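Local coordinates for protein Dye type peroxidase A (Streptomyces lividans 1326, PDB 6GZW) that is a haem-containing dye-decolourising peroxidase that probably uses hydrogen peroxide to oxidise dyes and other reducing substrates, at residues 102-105 against 106-109. Sequence-based numbering, arbitrary orientation.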
# COMPACT_ATOMS: atom_id res chain seq x y z
N ARG A 102 -23.31 27.38 1.12
CA ARG A 102 -22.12 27.01 0.36
C ARG A 102 -21.07 28.09 0.54
O ARG A 102 -21.33 29.24 0.17
CB ARG A 102 -22.45 26.88 -1.13
CG ARG A 102 -21.33 26.26 -1.95
CD ARG A 102 -21.69 26.23 -3.42
NE ARG A 102 -21.57 27.57 -3.99
CZ ARG A 102 -22.58 28.38 -4.33
NH1 ARG A 102 -23.86 28.02 -4.21
NH2 ARG A 102 -22.29 29.59 -4.81
N PRO A 103 -19.88 27.76 1.10
CA PRO A 103 -18.87 28.82 1.27
C PRO A 103 -18.32 29.32 -0.06
O PRO A 103 -18.21 28.52 -1.01
CB PRO A 103 -17.78 28.15 2.11
CG PRO A 103 -18.38 26.85 2.63
CD PRO A 103 -19.40 26.46 1.60
N VAL A 104 -17.98 30.61 -0.13
CA VAL A 104 -17.31 31.21 -1.30
C VAL A 104 -15.98 30.47 -1.54
O VAL A 104 -15.52 30.34 -2.70
CB VAL A 104 -17.04 32.73 -1.11
CG1 VAL A 104 -16.15 33.29 -2.22
CG2 VAL A 104 -18.35 33.51 -1.07
N ALA A 105 -15.38 30.01 -0.45
CA ALA A 105 -14.11 29.27 -0.52
C ALA A 105 -14.17 28.01 -1.37
O ALA A 105 -13.14 27.53 -1.83
CB ALA A 105 -13.61 28.92 0.85
N LEU A 106 -15.37 27.45 -1.58
CA LEU A 106 -15.53 26.30 -2.48
C LEU A 106 -15.70 26.63 -3.94
O LEU A 106 -15.88 25.70 -4.76
CB LEU A 106 -16.68 25.39 -2.03
CG LEU A 106 -16.53 24.68 -0.70
CD1 LEU A 106 -17.74 23.79 -0.50
CD2 LEU A 106 -15.25 23.84 -0.61
N ASP A 107 -15.63 27.92 -4.32
CA ASP A 107 -15.71 28.27 -5.73
C ASP A 107 -14.65 27.47 -6.52
O ASP A 107 -13.55 27.23 -5.99
CB ASP A 107 -15.47 29.77 -5.97
CG ASP A 107 -16.64 30.64 -5.55
OD1 ASP A 107 -17.73 30.13 -5.20
OD2 ASP A 107 -16.44 31.87 -5.57
N PRO A 108 -14.99 27.04 -7.74
CA PRO A 108 -14.08 26.12 -8.46
C PRO A 108 -12.66 26.66 -8.60
O PRO A 108 -12.46 27.85 -8.82
CB PRO A 108 -14.74 25.97 -9.84
CG PRO A 108 -15.85 26.97 -9.89
CD PRO A 108 -16.24 27.25 -8.48
N LEU A 109 -11.68 25.76 -8.50
CA LEU A 109 -10.29 26.13 -8.70
C LEU A 109 -10.11 26.61 -10.13
O LEU A 109 -10.89 26.21 -11.01
CB LEU A 109 -9.36 24.93 -8.42
CG LEU A 109 -9.39 24.34 -7.01
CD1 LEU A 109 -8.72 22.96 -6.90
CD2 LEU A 109 -8.78 25.29 -6.01
O HOH W 1 -18.80 28.26 -3.82
O HOH W 2 -19.86 31.21 -4.20
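Two successive i to i+3 backbone bonds wind the chain here into a short 3-10 turn: L106 N donates to P103 O at 3.1 Å, and D107 N donates to V104 O at 2.9 Å. The turn lies in the loop between helix 90-95 and strand 126-132 of the ferredoxin-like Dyp-type peroxidase fold. The P103 ring and the L106 side chain run alongside each other, P103 CD 3.8 Å from L106 CD1. This apolar pair is buried against F93 of helix 90-95 and Y220 of strand 219-228. With CG anti to the carbonyl carbon and beside the backbone N (chi1 -73°), the D107 carboxylate turns back to the V104 carbonyl, D107 CG 3.1 Å from V104 O. Neither carboxylate oxygen bonds that O, since all are acceptors. D107 OD2 also lies beside V104 CG1 at 3.7 Å. R102 and D107 have opposite charges but meet through two waters, with R102 NH2 4.6 Å from D107 OD1. One water accepts from R102 NE, the other from R102 NH2. Both donate to D107 OD1, each at 2.6 Å. With an alanine at D107, both waters would probably lose their carboxylate acceptor, and the R102 guanidinium would be freer to turn. The water on R102 NE also donates to P103 O, the acceptor of L106 N.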